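PDB 4MIO: inositol 2-dehydrogenase/D-chiro-inositol 3-dehydrogenase, which oxidises myo-inositol and D-chiro-inositol to 2-keto-myo-inositol and 1-keto-D-chiro-inositol, with NAD as the likely hydride acceptor. Local coordinates for residues A[69-74]-A[288-293]; A[124-129]-A[280-285]. One frame throughout, in Å; residues are numbered along the deposited sequence.

How the contacts relate
Both contacts are buried, and both use helix 279-294, whose two parts meet different elements. Contact 1 takes 288-293 and sets it against strand 69-72, an inner strand of the parallel Rossmann sheet. It is wholly apolar and small, with aliphatic groups and phenylalanine rings meeting and no hydrogen bond across. Contact 2 takes 280-285, the earlier part of the helix, and sets it against the loop that follows strand 121-123. It lies nearer the centre of the chain and mixes apolar packing with hydrogen bonds, a water and the nicotinamide amide of the cofactor. Glu-288 OE1 and Tyr-129 OH, 2.5 Å apart and probably hydrogen-bonded, join the two.

Contact 1 of 2, residues A[69-74]-A[288-293]; sequences AVFVVS and EFIDEV. Unlike the reference sequence in segment 288-293: Glu-292 (reference Gln). With NAI (1,4-dihydronicotinamide adenine dinucleotide), chain E.
Phe-289 reaches from the helix to both Ala-69 and Phe-71 of the strand. Its CG stands opposite the backbone N (chi1 176°), which sends the ring out toward the strand. Its CE2 does most of the touching: it lies 3.9 Å from CB of Ala-69 and also 3.9 Å from CE1 of Phe-71. The two rings are nearly perpendicular, with planes at 87°, and meet obliquely. In Phe-71 the CG is anti to the carbonyl carbon (chi1 -82°), and the far end of the ring, CE1 and CZ, comes up to Phe-289.

Strand 69-72 lies within the parallel sheet of the NAD-binding Rossmann fold, between strands 3-8 and 92-95. Helix 279-294 packs on this sheet, and the segments run roughly antiparallel, with axes 10.8 Å apart. Phe-94 of strand 92-95 stacks on Phe-71 and meets Phe-289 edge-to-face.

Two aliphatic side chains of the helix complete the contact. CG2 of Val-293 lies 4.3 Å from CB of Ala-69 and also covers one face of the Phe-289 ring, off-centre toward the rim. CD1 of Ile-290 sits at the edge of the Phe-71 ring, near its plane, 4.5 Å from CE1. Ile-290 also touches Val-3, Val-5 and Leu-21. Beyond the strand end, CB of Ser-74 packs against the cofactor adenine, 3.4 Å from C5A of NAI.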
ATOM      1  N   ALA A  69      13.917  30.112  30.835  1.00 19.93           N
ATOM      2  CA  ALA A  69      13.443  28.766  30.891  1.00 20.34           C
ATOM      3  C   ALA A  69      14.593  27.772  31.104  1.00 17.50           C
ATOM      4  O   ALA A  69      15.676  27.995  30.674  1.00 19.50           O
ATOM      5  CB  ALA A  69      12.696  28.421  29.627  1.00 22.58           C
ATOM      6  N   VAL A  70      14.276  26.696  31.802  1.00 20.30           N
ATOM      7  CA  VAL A  70      15.225  25.631  31.985  1.00 19.87           C
ATOM      8  C   VAL A  70      14.754  24.320  31.366  1.00 19.42           C
ATOM      9  O   VAL A  70      13.609  24.009  31.421  1.00 19.83           O
ATOM     10  CB  VAL A  70      15.597  25.404  33.484  1.00 22.31           C
ATOM     11  CG1 VAL A  70      16.236  26.651  34.041  1.00 24.80           C
ATOM     12  CG2 VAL A  70      14.442  25.039  34.284  1.00 20.87           C
ATOM     13  N   PHE A  71      15.703  23.605  30.796  1.00 19.16           N
ATOM     14  CA  PHE A  71      15.492  22.244  30.313  1.00 19.22           C
ATOM     15  C   PHE A  71      16.138  21.276  31.302  1.00 19.08           C
ATOM     16  O   PHE A  71      17.264  21.425  31.610  1.00 20.72           O
ATOM     17  CB  PHE A  71      16.105  22.067  28.936  1.00 18.34           C
ATOM     18  CG  PHE A  71      15.239  22.565  27.804  1.00 20.23           C
ATOM     19  CD1 PHE A  71      14.917  23.878  27.700  1.00 20.60           C
ATOM     20  CD2 PHE A  71      14.783  21.716  26.833  1.00 20.70           C
ATOM     21  CE1 PHE A  71      14.150  24.326  26.686  1.00 24.54           C
ATOM     22  CE2 PHE A  71      13.988  22.185  25.831  1.00 22.96           C
ATOM     23  CZ  PHE A  71      13.675  23.474  25.759  1.00 23.11           C
ATOM     24  N   VAL A  72      15.366  20.326  31.801  1.00 19.47           N
ATOM     25  CA  VAL A  72      15.859  19.340  32.747  1.00 18.78           C
ATOM     26  C   VAL A  72      16.064  18.030  31.982  1.00 19.85           C
ATOM     27  O   VAL A  72      15.124  17.400  31.618  1.00 21.83           O
ATOM     28  CB  VAL A  72      14.910  19.120  33.896  1.00 20.77           C
ATOM     29  CG1 VAL A  72      15.468  18.158  34.886  1.00 22.27           C
ATOM     30  CG2 VAL A  72      14.598  20.402  34.567  1.00 23.29           C
ATOM     31  N   VAL A  73      17.317  17.695  31.745  1.00 20.36           N
ATOM     32  CA  VAL A  73      17.691  16.559  30.934  1.00 22.32           C
ATOM     33  C   VAL A  73      18.749  15.659  31.614  1.00 23.75           C
ATOM     34  O   VAL A  73      19.548  15.054  30.981  1.00 22.85           O
ATOM     35  CB  VAL A  73      18.200  16.996  29.549  1.00 19.63           C
ATOM     36  CG1 VAL A  73      17.849  15.950  28.515  1.00 19.92           C
ATOM     37  CG2 VAL A  73      17.583  18.327  29.169  1.00 22.04           C
ATOM     38  N   SER A  74      18.644  15.602  32.919  1.00 22.87           N
ATOM     39  CA  SER A  74      19.503  14.756  33.729  1.00 25.38           C
ATOM     40  C   SER A  74      18.943  13.341  33.831  1.00 27.90           C
ATOM     41  O   SER A  74      17.978  13.023  33.176  1.00 24.66           O
ATOM     42  CB  SER A  74      19.629  15.410  35.089  1.00 23.08           C
ATOM     43  OG  SER A  74      18.401  15.633  35.672  1.00 24.99           O
ATOM     44  N   GLU A 288       7.353  24.624  20.132  1.00 14.47           N
ATOM     45  CA  GLU A 288       6.121  25.108  20.721  1.00 14.82           C
ATOM     46  C   GLU A 288       6.383  25.637  22.150  1.00 17.52           C
ATOM     47  O   GLU A 288       5.835  26.634  22.534  1.00 16.92           O
ATOM     48  CB  GLU A 288       5.080  24.005  20.785  1.00 17.39           C
ATOM     49  CG  GLU A 288       3.710  24.477  21.251  1.00 18.08           C
ATOM     50  CD  GLU A 288       2.796  23.331  21.525  1.00 19.57           C
ATOM     51  OE1 GLU A 288       2.976  22.694  22.546  1.00 23.40           O
ATOM     52  OE2 GLU A 288       1.930  23.084  20.719  1.00 22.97           O
ATOM     53  N   PHE A 289       7.215  24.950  22.898  1.00 15.43           N
ATOM     54  CA  PHE A 289       7.555  25.394  24.242  1.00 15.91           C
ATOM     55  C   PHE A 289       8.208  26.789  24.181  1.00 16.83           C
ATOM     56  O   PHE A 289       7.827  27.668  24.891  1.00 16.01           O
ATOM     57  CB  PHE A 289       8.460  24.384  24.935  1.00 16.07           C
ATOM     58  CG  PHE A 289       8.931  24.803  26.289  1.00 15.42           C
ATOM     59  CD1 PHE A 289       8.113  24.688  27.367  1.00 15.82           C
ATOM     60  CD2 PHE A 289      10.187  25.323  26.464  1.00 17.85           C
ATOM     61  CE1 PHE A 289       8.543  25.080  28.616  1.00 17.21           C
ATOM     62  CE2 PHE A 289      10.608  25.714  27.731  1.00 16.11           C
ATOM     63  CZ  PHE A 289       9.786  25.588  28.781  1.00 15.88           C
ATOM     64  N   ILE A 290       9.195  26.931  23.328  1.00 16.45           N
ATOM     65  CA  ILE A 290       9.859  28.200  23.152  1.00 17.20           C
ATOM     66  C   ILE A 290       8.866  29.308  22.731  1.00 19.72           C
ATOM     67  O   ILE A 290       8.900  30.384  23.263  1.00 18.01           O
ATOM     68  CB  ILE A 290      11.027  28.098  22.137  1.00 20.14           C
ATOM     69  CG1 ILE A 290      12.138  27.204  22.688  1.00 18.08           C
ATOM     70  CG2 ILE A 290      11.581  29.457  21.792  1.00 19.18           C
ATOM     71  CD1 ILE A 290      12.703  27.648  24.041  1.00 18.22           C
ATOM     72  N   ASP A 291       7.998  29.004  21.789  1.00 16.89           N
ATOM     73  CA  ASP A 291       7.017  29.966  21.346  1.00 18.72           C
ATOM     74  C   ASP A 291       6.095  30.437  22.482  1.00 20.21           C
ATOM     75  O   ASP A 291       5.697  31.573  22.520  1.00 19.33           O
ATOM     76  CB  ASP A 291       6.156  29.422  20.202  1.00 18.12           C
ATOM     77  CG  ASP A 291       6.905  29.280  18.885  1.00 22.88           C
ATOM     78  OD1 ASP A 291       8.001  29.782  18.760  1.00 24.42           O
ATOM     79  OD2 ASP A 291       6.356  28.691  17.970  1.00 24.15           O
ATOM     80  N   GLU A 292       5.760  29.543  23.386  1.00 15.61           N
ATOM     81  CA  GLU A 292       4.951  29.888  24.529  1.00 15.39           C
ATOM     82  C   GLU A 292       5.702  30.781  25.524  1.00 16.73           C
ATOM     83  O   GLU A 292       5.179  31.773  25.968  1.00 17.52           O
ATOM     84  CB  GLU A 292       4.407  28.639  25.232  1.00 17.05           C
ATOM     85  CG  GLU A 292       3.353  27.907  24.451  1.00 17.90           C
ATOM     86  CD  GLU A 292       2.137  28.751  24.080  1.00 18.97           C
ATOM     87  OE1 GLU A 292       1.934  28.995  22.898  1.00 22.41           O
ATOM     88  OE2 GLU A 292       1.389  29.137  24.970  1.00 22.08           O
ATOM     89  N   VAL A 293       6.920  30.418  25.837  1.00 17.13           N
ATOM     90  CA  VAL A 293       7.740  31.205  26.711  1.00 17.54           C
ATOM     91  C   VAL A 293       7.949  32.602  26.139  1.00 19.98           C
ATOM     92  O   VAL A 293       7.881  33.573  26.847  1.00 19.42           O
ATOM     93  CB  VAL A 293       9.134  30.572  26.964  1.00 17.51           C
ATOM     94  CG1 VAL A 293       9.942  31.456  27.833  1.00 21.06           C
ATOM     95  CG2 VAL A 293       8.999  29.214  27.605  1.00 19.12           C
TER
HETATM   96  PA  NAI E 401      22.654  10.579  29.639  1.00 25.93           P
HETATM   97  O1A NAI E 401      23.084   9.737  30.715  1.00 28.64           O
HETATM   98  O2A NAI E 401      23.341  10.600  28.428  1.00 21.52           O
HETATM   99  O5B NAI E 401      22.734  12.062  30.121  1.00 24.55           O
HETATM  100  C5B NAI E 401      22.352  12.508  31.359  1.00 27.36           C
HETATM  101  C4B NAI E 401      23.264  13.649  31.827  1.00 26.40           C
HETATM  102  O4B NAI E 401      22.812  14.165  33.049  1.00 30.54           O
HETATM  103  C3B NAI E 401      24.664  13.180  32.174  1.00 26.75           C
HETATM  104  O3B NAI E 401      25.585  13.978  31.533  1.00 28.14           O
HETATM  105  C2B NAI E 401      24.756  13.281  33.672  1.00 28.17           C
HETATM  106  O2B NAI E 401      26.071  13.490  34.120  1.00 30.95           O
HETATM  107  C1B NAI E 401      23.886  14.455  33.940  1.00 27.96           C
HETATM  108  N9A NAI E 401      23.297  14.442  35.258  1.00 27.60           N
HETATM  109  C8A NAI E 401      22.877  13.421  35.942  1.00 26.82           C
HETATM  110  N7A NAI E 401      22.310  13.802  37.071  1.00 31.36           N
HETATM  111  C5A NAI E 401      22.388  15.114  37.123  1.00 28.78           C
HETATM  112  C6A NAI E 401      21.999  16.171  38.039  1.00 29.70           C
HETATM  113  N6A NAI E 401      21.401  15.960  39.192  1.00 30.75           N
HETATM  114  N1A NAI E 401      22.237  17.416  37.661  1.00 29.27           N
HETATM  115  C2A NAI E 401      22.826  17.699  36.552  1.00 27.60           C
HETATM  116  N3A NAI E 401      23.223  16.800  35.687  1.00 28.55           N
HETATM  117  C4A NAI E 401      23.017  15.514  35.922  1.00 28.14           C
HETATM  118  O3  NAI E 401      21.099  10.254  29.509  1.00 24.40           O
HETATM  119  PN  NAI E 401      20.077  10.818  28.385  1.00 25.19           P
HETATM  120  O1N NAI E 401      19.803   9.778  27.407  1.00 27.59           O
HETATM  121  O2N NAI E 401      20.584  12.022  27.813  1.00 25.11           O
HETATM  122  O5D NAI E 401      18.739  10.995  29.078  1.00 22.48           O
HETATM  123  C5D NAI E 401      18.478  12.143  29.842  1.00 22.62           C
HETATM  124  C4D NAI E 401      17.000  12.247  30.115  1.00 24.10           C
HETATM  125  O4D NAI E 401      16.341  12.348  28.877  1.00 32.79           O
HETATM  126  C3D NAI E 401      16.449  11.008  30.755  1.00 23.85           C
HETATM  127  O3D NAI E 401      15.442  11.431  31.628  1.00 27.09           O
HETATM  128  C2D NAI E 401      15.848  10.258  29.587  1.00 22.69           C
HETATM  129  O2D NAI E 401      14.798   9.520  30.083  1.00 25.08           O
HETATM  130  C1D NAI E 401      15.309  11.399  28.772  1.00 24.08           C
HETATM  131  N1N NAI E 401      15.102  10.995  27.386  1.00 24.19           N
HETATM  132  C2N NAI E 401      13.940  11.131  26.783  1.00 23.35           C
HETATM  133  C3N NAI E 401      13.715  10.731  25.486  1.00 25.70           C
HETATM  134  C7N NAI E 401      12.361  10.885  24.829  1.00 27.14           C
HETATM  135  O7N NAI E 401      12.117  10.223  23.871  1.00 25.84           O
HETATM  136  N7N NAI E 401      11.514  11.729  25.348  1.00 24.54           N
HETATM  137  C4N NAI E 401      14.831  10.184  24.669  1.00 24.99           C
HETATM  138  C5N NAI E 401      16.042  10.126  25.439  1.00 27.28           C
HETATM  139  C6N NAI E 401      16.106  10.545  26.730  1.00 22.39           C

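Contact 2 of 2, residues A[124-129]-A[280-285]. With NAI (1,4-dihydronicotinamide adenine dinucleotide), chain E.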
ATOM      1  N   GLY A 124       8.409  16.181  28.386  1.00 17.20           N
ATOM      2  CA  GLY A 124       8.807  15.784  27.050  1.00 16.92           C
ATOM      3  C   GLY A 124       8.218  14.533  26.402  1.00 17.55           C
ATOM      4  O   GLY A 124       8.930  13.760  25.812  1.00 19.54           O
ATOM      5  N   PHE A 125       6.919  14.385  26.487  1.00 17.01           N
ATOM      6  CA  PHE A 125       6.228  13.319  25.768  1.00 17.94           C
ATOM      7  C   PHE A 125       5.994  13.736  24.302  1.00 17.55           C
ATOM      8  O   PHE A 125       4.968  14.259  23.980  1.00 21.24           O
ATOM      9  CB  PHE A 125       4.919  12.927  26.457  1.00 18.73           C
ATOM     10  CG  PHE A 125       5.095  12.229  27.792  1.00 18.77           C
ATOM     11  CD1 PHE A 125       5.762  11.054  27.887  1.00 19.02           C
ATOM     12  CD2 PHE A 125       4.560  12.770  28.928  1.00 19.81           C
ATOM     13  CE1 PHE A 125       5.909  10.416  29.104  1.00 21.95           C
ATOM     14  CE2 PHE A 125       4.719  12.135  30.146  1.00 22.81           C
ATOM     15  CZ  PHE A 125       5.399  10.977  30.223  1.00 23.28           C
ATOM     16  N   MET A 126       6.951  13.462  23.450  1.00 17.46           N
ATOM     17  CA  MET A 126       6.922  13.966  22.089  1.00 17.73           C
ATOM     18  C   MET A 126       5.936  13.313  21.140  1.00 17.21           C
ATOM     19  O   MET A 126       5.674  13.850  20.121  1.00 15.16           O
ATOM     20  CB  MET A 126       8.309  13.952  21.478  1.00 16.56           C
ATOM     21  CG  MET A 126       8.737  12.615  20.940  1.00 17.83           C
ATOM     22  SD  MET A 126       8.918  11.346  22.190  1.00 18.25           S
ATOM     23  CE  MET A 126       9.266   9.910  21.140  1.00 20.82           C
ATOM     24  N   ARG A 127       5.406  12.157  21.499  1.00 15.35           N
ATOM     25  CA  ARG A 127       4.493  11.463  20.599  1.00 14.17           C
ATOM     26  C   ARG A 127       3.320  12.324  20.149  1.00 15.86           C
ATOM     27  O   ARG A 127       2.864  12.209  19.053  1.00 16.12           O
ATOM     28  CB  ARG A 127       3.948  10.159  21.195  1.00 16.44           C
ATOM     29  CG  ARG A 127       4.944   9.047  21.385  1.00 18.70           C
ATOM     30  CD  ARG A 127       5.210   8.281  20.136  1.00 19.13           C
ATOM     31  NE  ARG A 127       5.978   7.086  20.395  1.00 15.00           N
ATOM     32  CZ  ARG A 127       5.441   5.916  20.637  1.00 15.44           C
ATOM     33  NH1 ARG A 127       4.143   5.762  20.629  1.00 15.90           N
ATOM     34  NH2 ARG A 127       6.210   4.892  20.868  1.00 16.96           N
ATOM     35  N   ARG A 128       2.873  13.183  21.041  1.00 16.23           N
ATOM     36  CA  ARG A 128       1.718  13.986  20.778  1.00 16.60           C
ATOM     37  C   ARG A 128       1.964  14.993  19.652  1.00 17.84           C
ATOM     38  O   ARG A 128       1.055  15.545  19.152  1.00 20.48           O
ATOM     39  CB  ARG A 128       1.299  14.744  22.054  1.00 16.62           C
ATOM     40  CG  ARG A 128       0.883  13.880  23.202  1.00 18.63           C
ATOM     41  CD  ARG A 128       0.199  14.707  24.267  1.00 18.21           C
ATOM     42  NE  ARG A 128      -0.012  13.967  25.502  1.00 18.63           N
ATOM     43  CZ  ARG A 128      -0.770  14.395  26.478  1.00 16.81           C
ATOM     44  NH1 ARG A 128      -1.412  15.523  26.352  1.00 19.72           N
ATOM     45  NH2 ARG A 128      -0.903  13.693  27.561  1.00 19.60           N
ATOM     46  N   TYR A 129       3.217  15.202  19.318  1.00 15.55           N
ATOM     47  CA  TYR A 129       3.586  16.159  18.301  1.00 15.29           C
ATOM     48  C   TYR A 129       3.910  15.495  16.959  1.00 17.89           C
ATOM     49  O   TYR A 129       4.152  16.151  15.996  1.00 17.98           O
ATOM     50  CB  TYR A 129       4.785  16.980  18.771  1.00 15.71           C
ATOM     51  CG  TYR A 129       4.474  17.880  19.967  1.00 16.63           C
ATOM     52  CD1 TYR A 129       3.979  19.130  19.788  1.00 17.43           C
ATOM     53  CD2 TYR A 129       4.665  17.439  21.261  1.00 15.54           C
ATOM     54  CE1 TYR A 129       3.679  19.942  20.844  1.00 18.47           C
ATOM     55  CE2 TYR A 129       4.375  18.254  22.325  1.00 16.93           C
ATOM     56  CZ  TYR A 129       3.875  19.507  22.108  1.00 18.10           C
ATOM     57  OH  TYR A 129       3.587  20.348  23.127  1.00 19.03           O
ATOM     58  N   GLN A 280      11.118  14.993  13.913  1.00 17.75           N
ATOM     59  CA  GLN A 280      10.145  16.034  13.715  1.00 15.94           C
ATOM     60  C   GLN A 280       9.387  16.344  14.993  1.00 18.72           C
ATOM     61  O   GLN A 280       9.170  17.468  15.309  1.00 16.62           O
ATOM     62  CB  GLN A 280       9.176  15.681  12.575  1.00 19.18           C
ATOM     63  CG  GLN A 280       7.930  16.576  12.452  1.00 20.21           C
ATOM     64  CD  GLN A 280       6.684  16.089  13.256  1.00 22.31           C
ATOM     65  OE1 GLN A 280       6.213  14.982  13.059  1.00 20.39           O
ATOM     66  NE2 GLN A 280       6.164  16.947  14.111  1.00 17.93           N
ATOM     67  N   ALA A 281       8.999  15.301  15.691  1.00 16.51           N
ATOM     68  CA  ALA A 281       8.250  15.461  16.910  1.00 15.67           C
ATOM     69  C   ALA A 281       9.043  16.216  17.976  1.00 16.22           C
ATOM     70  O   ALA A 281       8.528  17.088  18.619  1.00 15.71           O
ATOM     71  CB  ALA A 281       7.762  14.113  17.429  1.00 16.69           C
ATOM     72  N   TYR A 282      10.304  15.869  18.124  1.00 14.32           N
ATOM     73  CA  TYR A 282      11.145  16.611  19.041  1.00 17.98           C
ATOM     74  C   TYR A 282      11.259  18.077  18.679  1.00 17.39           C
ATOM     75  O   TYR A 282      11.157  18.923  19.524  1.00 18.50           O
ATOM     76  CB  TYR A 282      12.532  15.985  19.141  1.00 17.27           C
ATOM     77  CG  TYR A 282      12.585  14.613  19.759  1.00 18.10           C
ATOM     78  CD1 TYR A 282      12.054  14.354  20.981  1.00 17.83           C
ATOM     79  CD2 TYR A 282      13.207  13.586  19.107  1.00 19.91           C
ATOM     80  CE1 TYR A 282      12.105  13.105  21.541  1.00 20.63           C
ATOM     81  CE2 TYR A 282      13.250  12.343  19.627  1.00 19.54           C
ATOM     82  CZ  TYR A 282      12.712  12.080  20.852  1.00 20.19           C
ATOM     83  OH  TYR A 282      12.787  10.820  21.347  1.00 26.32           O
ATOM     84  N   ASN A 283      11.431  18.361  17.410  1.00 16.75           N
ATOM     85  CA  ASN A 283      11.550  19.718  16.981  1.00 18.36           C
ATOM     86  C   ASN A 283      10.273  20.517  17.251  1.00 19.70           C
ATOM     87  O   ASN A 283      10.325  21.612  17.717  1.00 20.47           O
ATOM     88  CB  ASN A 283      11.865  19.779  15.504  1.00 20.25           C
ATOM     89  CG  ASN A 283      13.283  19.399  15.182  1.00 23.58           C
ATOM     90  OD1 ASN A 283      14.152  19.404  15.992  1.00 20.52           O
ATOM     91  ND2 ASN A 283      13.486  19.060  13.937  1.00 23.55           N
ATOM     92  N   THR A 284       9.149  19.934  16.919  1.00 16.16           N
ATOM     93  CA  THR A 284       7.867  20.593  17.072  1.00 15.79           C
ATOM     94  C   THR A 284       7.550  20.854  18.543  1.00 17.57           C
ATOM     95  O   THR A 284       7.068  21.896  18.890  1.00 16.68           O
ATOM     96  CB  THR A 284       6.764  19.768  16.428  1.00 16.03           C
ATOM     97  OG1 THR A 284       7.009  19.680  15.041  1.00 19.34           O
ATOM     98  CG2 THR A 284       5.418  20.420  16.609  1.00 17.81           C
ATOM     99  N   GLU A 285       7.840  19.885  19.372  1.00 16.00           N
ATOM    100  CA  GLU A 285       7.579  20.028  20.782  1.00 16.28           C
ATOM    101  C   GLU A 285       8.370  21.160  21.420  1.00 17.41           C
ATOM    102  O   GLU A 285       7.833  21.932  22.155  1.00 17.42           O
ATOM    103  CB  GLU A 285       7.774  18.686  21.505  1.00 20.47           C
ATOM    104  CG  GLU A 285       8.786  18.630  22.559  1.00 25.51           C
ATOM    105  CD  GLU A 285       9.093  17.244  23.112  1.00 17.66           C
ATOM    106  OE1 GLU A 285       8.221  16.663  23.735  1.00 18.07           O
ATOM    107  OE2 GLU A 285      10.229  16.798  22.955  1.00 19.58           O
TER
HETATM  108  PA  NAI E 401      22.654  10.579  29.639  1.00 25.93           P
HETATM  109  O1A NAI E 401      23.084   9.737  30.715  1.00 28.64           O
HETATM  110  O2A NAI E 401      23.341  10.600  28.428  1.00 21.52           O
HETATM  111  O5B NAI E 401      22.734  12.062  30.121  1.00 24.55           O
HETATM  112  C5B NAI E 401      22.352  12.508  31.359  1.00 27.36           C
HETATM  113  C4B NAI E 401      23.264  13.649  31.827  1.00 26.40           C
HETATM  114  O4B NAI E 401      22.812  14.165  33.049  1.00 30.54           O
HETATM  115  C3B NAI E 401      24.664  13.180  32.174  1.00 26.75           C
HETATM  116  O3B NAI E 401      25.585  13.978  31.533  1.00 28.14           O
HETATM  117  C2B NAI E 401      24.756  13.281  33.672  1.00 28.17           C
HETATM  118  O2B NAI E 401      26.071  13.490  34.120  1.00 30.95           O
HETATM  119  C1B NAI E 401      23.886  14.455  33.940  1.00 27.96           C
HETATM  120  N9A NAI E 401      23.297  14.442  35.258  1.00 27.60           N
HETATM  121  C8A NAI E 401      22.877  13.421  35.942  1.00 26.82           C
HETATM  122  N7A NAI E 401      22.310  13.802  37.071  1.00 31.36           N
HETATM  123  C5A NAI E 401      22.388  15.114  37.123  1.00 28.78           C
HETATM  124  C6A NAI E 401      21.999  16.171  38.039  1.00 29.70           C
HETATM  125  N6A NAI E 401      21.401  15.960  39.192  1.00 30.75           N
HETATM  126  N1A NAI E 401      22.237  17.416  37.661  1.00 29.27           N
HETATM  127  C2A NAI E 401      22.826  17.699  36.552  1.00 27.60           C
HETATM  128  N3A NAI E 401      23.223  16.800  35.687  1.00 28.55           N
HETATM  129  C4A NAI E 401      23.017  15.514  35.922  1.00 28.14           C
HETATM  130  O3  NAI E 401      21.099  10.254  29.509  1.00 24.40           O
HETATM  131  PN  NAI E 401      20.077  10.818  28.385  1.00 25.19           P
HETATM  132  O1N NAI E 401      19.803   9.778  27.407  1.00 27.59           O
HETATM  133  O2N NAI E 401      20.584  12.022  27.813  1.00 25.11           O
HETATM  134  O5D NAI E 401      18.739  10.995  29.078  1.00 22.48           O
HETATM  135  C5D NAI E 401      18.478  12.143  29.842  1.00 22.62           C
HETATM  136  C4D NAI E 401      17.000  12.247  30.115  1.00 24.10           C
HETATM  137  O4D NAI E 401      16.341  12.348  28.877  1.00 32.79           O
HETATM  138  C3D NAI E 401      16.449  11.008  30.755  1.00 23.85           C
HETATM  139  O3D NAI E 401      15.442  11.431  31.628  1.00 27.09           O
HETATM  140  C2D NAI E 401      15.848  10.258  29.587  1.00 22.69           C
HETATM  141  O2D NAI E 401      14.798   9.520  30.083  1.00 25.08           O
HETATM  142  C1D NAI E 401      15.309  11.399  28.772  1.00 24.08           C
HETATM  143  N1N NAI E 401      15.102  10.995  27.386  1.00 24.19           N
HETATM  144  C2N NAI E 401      13.940  11.131  26.783  1.00 23.35           C
HETATM  145  C3N NAI E 401      13.715  10.731  25.486  1.00 25.70           C
HETATM  146  C7N NAI E 401      12.361  10.885  24.829  1.00 27.14           C
HETATM  147  O7N NAI E 401      12.117  10.223  23.871  1.00 25.84           O
HETATM  148  N7N NAI E 401      11.514  11.729  25.348  1.00 24.54           N
HETATM  149  C4N NAI E 401      14.831  10.184  24.669  1.00 24.99           C
HETATM  150  C5N NAI E 401      16.042  10.126  25.439  1.00 27.28           C
HETATM  151  C6N NAI E 401      16.106  10.545  26.730  1.00 22.39           C
HETATM  152  O   HOH W   1      10.906  14.863  24.328  1.00 18.97           O
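Tyr-129 has its CG anti to the carbonyl carbon, beside the backbone N (chi1 -66°), which lays the ring against Glu-285 of the helix. Met-126 has its CG between the backbone N and the carbonyl carbon (chi1 81°), and a bend at chi2 turns the chain toward Tyr-282. CB of Glu-285 sits over one face of the Tyr-129 ring, 3.6 Å from its centroid, a CH-pi contact. CG2 of Thr-284 comes obliquely to CD1 of the same ring. The phenol OH of Tyr-129 is probably hydrogen-bonded to Glu-288 OE1, further along the helix. A leucine in place of Tyr-129 would probably leave Glu-288 without this partner and lose the flat surface under CB of Glu-285.

CB of Ala-281 packs 3.9 Å from CG of Met-126. The Met-126 sulfur makes an oblique Met-aromatic contact with the Tyr-282 ring. The side-chain amide of Gln-280 grips two oxygens: NE2 donates to Tyr-129 O at 2.9 Å, nearly straight at 164°, and to Thr-284 OG1 at 3.0 Å. The backbone oxygen is approached from outside its carbonyl plane.

A water bridges Gly-124 O and OE2 of Glu-285 by hydrogen bonds, 2.7 Å from Gly-124 O. Tyr-282 OH donates to O7N of the cofactor at 2.7 Å, and N7N of the same amide makes a weak bond to Gly-124 O. The helix thus binds the carboxamide oxygen and the loop meets its nitrogen only weakly; together they line the nicotinamide end of the dinucleotide site in this Rossmann-fold enzyme, probably of the Gfo/Idh/MocA family.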